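Local structure of alpha-L-arabinosidase (Xanthomonas axonopodis pv. citri, 6D25) at residues T175-S178 with L179-E182; R277-S280 with T281-D284. The protein probably hydrolyses alpha-L-arabinofuranosyl side groups of arabinoxylans, coping with internally di-substituted backbones, as a trimeric GH51 arabinofuranosidase. All blocks are in the same frame, centred on the assembly; numbering follows the deposited sequence.

Contact 1: T175-S178 with L179-E182; sequences TRSS and LANE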
ATOM      1  N   THR A 175       9.694  26.441   9.318  1.00 25.62           N
ATOM      2  CA  THR A 175       8.516  27.082   9.955  1.00 26.61           C
ATOM      3  C   THR A 175       8.403  26.630  11.422  1.00 25.82           C
ATOM      4  O   THR A 175       9.230  25.840  11.906  1.00 23.88           O
ATOM      5  CB  THR A 175       7.248  26.665   9.195  1.00 27.74           C
ATOM      6  OG1 THR A 175       7.197  25.228   9.108  1.00 27.30           O
ATOM      7  CG2 THR A 175       7.198  27.308   7.827  1.00 29.35           C
ATOM      8  N   ARG A 176       7.348  27.034  12.069  1.00 26.52           N
ATOM      9  CA  ARG A 176       7.048  26.649  13.458  1.00 27.69           C
ATOM     10  C   ARG A 176       5.927  25.597  13.488  1.00 25.22           C
ATOM     11  O   ARG A 176       5.078  25.604  14.381  1.00 25.11           O
ATOM     12  CB  ARG A 176       6.676  27.890  14.276  1.00 31.70           C
ATOM     13  CG  ARG A 176       7.669  29.041  14.129  1.00 37.36           C
ATOM     14  CD  ARG A 176       8.918  28.803  14.922  1.00 41.78           C
ATOM     15  NE  ARG A 176       9.935  29.855  14.786  1.00 48.48           N
ATOM     16  CZ  ARG A 176      11.160  29.718  15.266  1.00 48.28           C
ATOM     17  NH1 ARG A 176      12.187  30.273  14.643  1.00 50.34           N
ATOM     18  NH2 ARG A 176      11.350  28.954  16.329  1.00 44.52           N
ATOM     19  N   SER A 177       5.946  24.667  12.523  1.00 22.15           N
ATOM     20  CA  SER A 177       5.100  23.513  12.566  1.00 20.92           C
ATOM     21  C   SER A 177       5.465  22.626  13.772  1.00 20.17           C
ATOM     22  O   SER A 177       6.574  22.681  14.309  1.00 18.53           O
ATOM     23  CB  SER A 177       5.233  22.755  11.252  1.00 20.50           C
ATOM     24  OG  SER A 177       6.432  21.952  11.227  1.00 20.57           O
ATOM     25  N   SER A 178       4.534  21.772  14.171  1.00 20.48           N
ATOM     26  CA  SER A 178       4.736  20.879  15.295  1.00 20.82           C
ATOM     27  C   SER A 178       5.952  19.967  15.066  1.00 19.13           C
ATOM     28  O   SER A 178       6.686  19.714  16.023  1.00 18.07           O
ATOM     29  CB  SER A 178       3.503  20.067  15.588  1.00 21.92           C
ATOM     30  OG  SER A 178       2.521  20.940  16.122  1.00 23.77           O
ATOM     31  N   LEU A 179       6.132  19.449  13.847  1.00 18.63           N
ATOM     32  CA  LEU A 179       7.261  18.562  13.603  1.00 18.59           C
ATOM     33  C   LEU A 179       8.573  19.369  13.662  1.00 17.62           C
ATOM     34  O   LEU A 179       9.566  18.890  14.229  1.00 17.32           O
ATOM     35  CB  LEU A 179       7.103  17.856  12.250  1.00 19.41           C
ATOM     36  CG  LEU A 179       6.138  16.671  12.245  1.00 20.66           C
ATOM     37  CD1 LEU A 179       5.719  16.284  10.807  1.00 20.82           C
ATOM     38  CD2 LEU A 179       6.786  15.468  12.934  1.00 21.29           C
ATOM     39  N   ALA A 180       8.603  20.565  13.105  1.00 16.99           N
ATOM     40  CA  ALA A 180       9.803  21.391  13.199  1.00 17.04           C
ATOM     41  C   ALA A 180      10.089  21.723  14.673  1.00 17.52           C
ATOM     42  O   ALA A 180      11.231  21.717  15.094  1.00 17.67           O
ATOM     43  CB  ALA A 180       9.651  22.662  12.391  1.00 17.17           C
ATOM     44  N   ASN A 181       9.059  22.025  15.448  1.00 17.74           N
ATOM     45  CA  ASN A 181       9.248  22.373  16.844  1.00 18.60           C
ATOM     46  C   ASN A 181       9.719  21.152  17.665  1.00 18.53           C
ATOM     47  O   ASN A 181      10.371  21.308  18.686  1.00 18.34           O
ATOM     48  CB  ASN A 181       7.991  22.955  17.443  1.00 19.81           C
ATOM     49  CG  ASN A 181       7.657  24.332  16.897  1.00 21.04           C
ATOM     50  OD1 ASN A 181       8.496  24.994  16.304  1.00 22.61           O
ATOM     51  ND2 ASN A 181       6.461  24.808  17.163  1.00 21.90           N
ATOM     52  N   GLU A 182       9.358  19.957  17.239  1.00 18.36           N
ATOM     53  CA  GLU A 182       9.809  18.749  17.861  1.00 19.34           C
ATOM     54  C   GLU A 182      11.321  18.562  17.617  1.00 18.03           C
ATOM     55  O   GLU A 182      12.068  18.217  18.550  1.00 17.25           O
ATOM     56  CB  GLU A 182       8.984  17.561  17.359  1.00 21.46           C
ATOM     57  CG  GLU A 182       9.269  16.297  18.123  1.00 24.73           C
ATOM     58  CD  GLU A 182       8.437  15.092  17.690  1.00 28.41           C
ATOM     59  OE1 GLU A 182       7.488  15.260  16.888  1.00 31.09           O
ATOM     60  OE2 GLU A 182       8.715  13.992  18.248  1.00 30.71           O
TER
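S177 is the N-cap of helix 178-185, its side chain bonding to the amide of A180 and standing in for the turn that the helix lacks at its start. S177 OG accepts the amide of A180 across 3.2 Å, with a nearly straight N-H...O angle of 165°. The first torsion makes this possible: at chi1 79° the hydroxyl sits between the backbone N and the carbonyl carbon and swings over the helix end. E169 on helix 161-172 also hydrogen-bonds this hydroxyl, so the buried OG is gripped by two partners and ties the cap to the preceding helix. The helical pattern begins at once: N181 N donates to S177 O at 2.8 Å, and E182 N to S178 O at 2.9 Å.

N181 makes the other side-chain contact. Its CB and amide fold back along the cap, CG coming within 3.3 Å of S177 O, while OD1 rests against R176 CA. The R176 and N181 side chains cross at about a right angle, their flat ends inclined by 39°, and the R176 chain is bent at chi2 rather than extended. S178 OG hydrogen-bonds I119 N of a second subunit, and R176 N hydrogen-bonds the E129 carboxylate (OE2) of that subunit, which places this helix start in the trimer interface. E182 extends to a salt bridge with R108. The A180 methyl abuts the preceding loop, with CB 3.2 Å from T175 O.

Contact 2: R277-S280 with T281-D284; sequences RASS and TTFD
S279 overlaps the start of the following turn with its hydroxyl, and OG lies against the backbone amides of T281 and T282. This is an ST turn, in which the serine oxygen accepts the amide of the residue two further on: T281 N donates to S279 OG at 3.1 Å with an N-H...O angle of 155°. T282 N adds a second bond to the same oxygen at 3.0 Å, more bent at 142°. With OG trans to the backbone N (chi1 173°), the hydroxyl lies beside its own carbonyl carbon, on the side of the chain that follows, where both N-H groups reach it, and S279 CB comes to 3.3 Å from T282 O.

A second hydroxyl, T281 OG1, joins this cluster, and T282 OG1 is the third. T281 OG1 stands 3.1 Å from S279 OG and 2.9 Å from T282 OG1; the two threonine hydroxyls are hydrogen-bonded, and the T281 proton can serve only one of its neighbours at a time. The neighbouring S280 turns its hydroxyl out of the cluster, to Q343 N.

F283 returns toward the first half of the loop. Its ring meets S280 O at the edge, near the ring plane, with CE2 4.2 Å away, whereas S279 O approaches CD2 obliquely. R347 of the same chain links the two halves, hydrogen-bonding S279 O while making a cation-pi contact with the F283 ring.

The turn belongs to the loop joining strand 262-269, the sixth strand of the (beta/alpha)8 barrel, to helix 285-312, whose first turn D284 caps through A287 N. R347 comes from helix 346-361, and T281 touches Y481, in the loop between strands 468-473 and 493-494 of the mixed sheet.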
ATOM      1  N   ARG A 277      31.331 -17.045  -0.238  1.00 25.03           N
ATOM      2  CA  ARG A 277      32.110 -18.045   0.494  1.00 27.27           C
ATOM      3  C   ARG A 277      33.620 -17.861   0.292  1.00 24.42           C
ATOM      4  O   ARG A 277      34.368 -18.655   0.824  1.00 24.73           O
ATOM      5  CB  ARG A 277      31.698 -19.462   0.066  1.00 30.95           C
ATOM      6  CG  ARG A 277      30.285 -19.837   0.483  1.00 36.48           C
ATOM      7  CD  ARG A 277      29.995 -21.305   0.146  1.00 45.07           C
ATOM      8  NE  ARG A 277      28.577 -21.691   0.255  1.00 51.49           N
ATOM      9  CZ  ARG A 277      27.926 -21.928   1.407  1.00 55.43           C
ATOM     10  NH1 ARG A 277      28.537 -21.752   2.568  1.00 57.97           N
ATOM     11  NH2 ARG A 277      26.652 -22.289   1.385  1.00 55.58           N
ATOM     12  N   ALA A 278      34.068 -16.869  -0.454  1.00 21.69           N
ATOM     13  CA  ALA A 278      35.502 -16.718  -0.735  1.00 21.62           C
ATOM     14  C   ALA A 278      36.228 -16.080   0.455  1.00 20.76           C
ATOM     15  O   ALA A 278      35.679 -15.161   1.108  1.00 20.70           O
ATOM     16  CB  ALA A 278      35.687 -15.897  -1.992  1.00 21.90           C
ATOM     17  N   SER A 279      37.450 -16.535   0.730  1.00 19.96           N
ATOM     18  CA  SER A 279      38.236 -15.951   1.852  1.00 20.00           C
ATOM     19  C   SER A 279      38.645 -14.513   1.520  1.00 19.39           C
ATOM     20  O   SER A 279      39.102 -14.246   0.413  1.00 19.81           O
ATOM     21  CB  SER A 279      39.444 -16.774   2.183  1.00 20.51           C
ATOM     22  OG  SER A 279      40.257 -16.142   3.137  1.00 20.05           O
ATOM     23  N   SER A 280      38.521 -13.626   2.509  1.00 18.55           N
ATOM     24  CA  SER A 280      39.012 -12.245   2.436  1.00 18.34           C
ATOM     25  C   SER A 280      40.506 -12.148   2.787  1.00 18.80           C
ATOM     26  O   SER A 280      41.102 -11.098   2.578  1.00 18.71           O
ATOM     27  CB  SER A 280      38.206 -11.341   3.346  1.00 17.70           C
ATOM     28  OG  SER A 280      38.428 -11.658   4.717  1.00 17.23           O
ATOM     29  N   THR A 281      41.091 -13.198   3.364  1.00 20.56           N
ATOM     30  CA  THR A 281      42.455 -13.139   3.905  1.00 21.81           C
ATOM     31  C   THR A 281      43.451 -14.006   3.130  1.00 23.90           C
ATOM     32  O   THR A 281      44.621 -13.698   3.164  1.00 23.70           O
ATOM     33  CB  THR A 281      42.529 -13.611   5.359  1.00 22.04           C
ATOM     34  OG1 THR A 281      42.041 -14.956   5.431  1.00 22.25           O
ATOM     35  CG2 THR A 281      41.744 -12.729   6.303  1.00 21.80           C
ATOM     36  N   THR A 282      42.988 -15.098   2.514  1.00 24.84           N
ATOM     37  CA  THR A 282      43.875 -16.155   2.051  1.00 27.50           C
ATOM     38  C   THR A 282      43.394 -16.592   0.667  1.00 27.46           C
ATOM     39  O   THR A 282      42.262 -17.071   0.533  1.00 27.54           O
ATOM     40  CB  THR A 282      43.840 -17.367   2.996  1.00 29.90           C
ATOM     41  OG1 THR A 282      43.915 -16.914   4.347  1.00 30.63           O
ATOM     42  CG2 THR A 282      44.950 -18.355   2.707  1.00 32.16           C
ATOM     43  N   PHE A 283      44.203 -16.402  -0.353  1.00 26.19           N
ATOM     44  CA  PHE A 283      43.763 -16.713  -1.682  1.00 25.85           C
ATOM     45  C   PHE A 283      44.967 -16.857  -2.611  1.00 25.78           C
ATOM     46  O   PHE A 283      46.021 -16.287  -2.374  1.00 26.49           O
ATOM     47  CB  PHE A 283      42.816 -15.631  -2.213  1.00 24.80           C
ATOM     48  CG  PHE A 283      43.286 -14.202  -2.073  1.00 23.54           C
ATOM     49  CD1 PHE A 283      44.063 -13.608  -3.041  1.00 23.38           C
ATOM     50  CD2 PHE A 283      42.904 -13.440  -0.968  1.00 22.69           C
ATOM     51  CE1 PHE A 283      44.474 -12.302  -2.882  1.00 23.11           C
ATOM     52  CE2 PHE A 283      43.318 -12.130  -0.820  1.00 22.68           C
ATOM     53  CZ  PHE A 283      44.104 -11.558  -1.776  1.00 22.91           C
ATOM     54  N   ASP A 284      44.736 -17.579  -3.691  1.00 25.48           N
ATOM     55  CA  ASP A 284      45.753 -17.827  -4.688  1.00 26.01           C
ATOM     56  C   ASP A 284      45.486 -16.939  -5.918  1.00 25.34           C
ATOM     57  O   ASP A 284      44.561 -16.099  -5.934  1.00 23.28           O
ATOM     58  CB  ASP A 284      45.815 -19.309  -5.045  1.00 28.20           C
ATOM     59  CG  ASP A 284      44.550 -19.873  -5.676  1.00 28.78           C
ATOM     60  OD1 ASP A 284      43.645 -19.093  -6.082  1.00 28.42           O
ATOM     61  OD2 ASP A 284      44.469 -21.119  -5.706  1.00 30.79           O
TER

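Overall arrangement
From the N terminus, the chain reaches contact 1 in the segment between the third and fourth strands of the parallel barrel sheet, 149-154 and 196-199, where the loop after helix 161-172 closes onto helix 178-185. It then runs through the fourth, fifth and sixth strands before contact 2 shapes the loop between strand 262-269 and helix 285-312. The contacts are in series, neither nested nor crossing. Their centres lie 52 Å apart, on opposite sides of the chain's centre, and their nearest atoms about 42 Å apart. Contact 1 faces a second subunit of the trimer, whereas contact 2 lies within one chain, where a barrel loop touches a loop of the C-terminal beta domain.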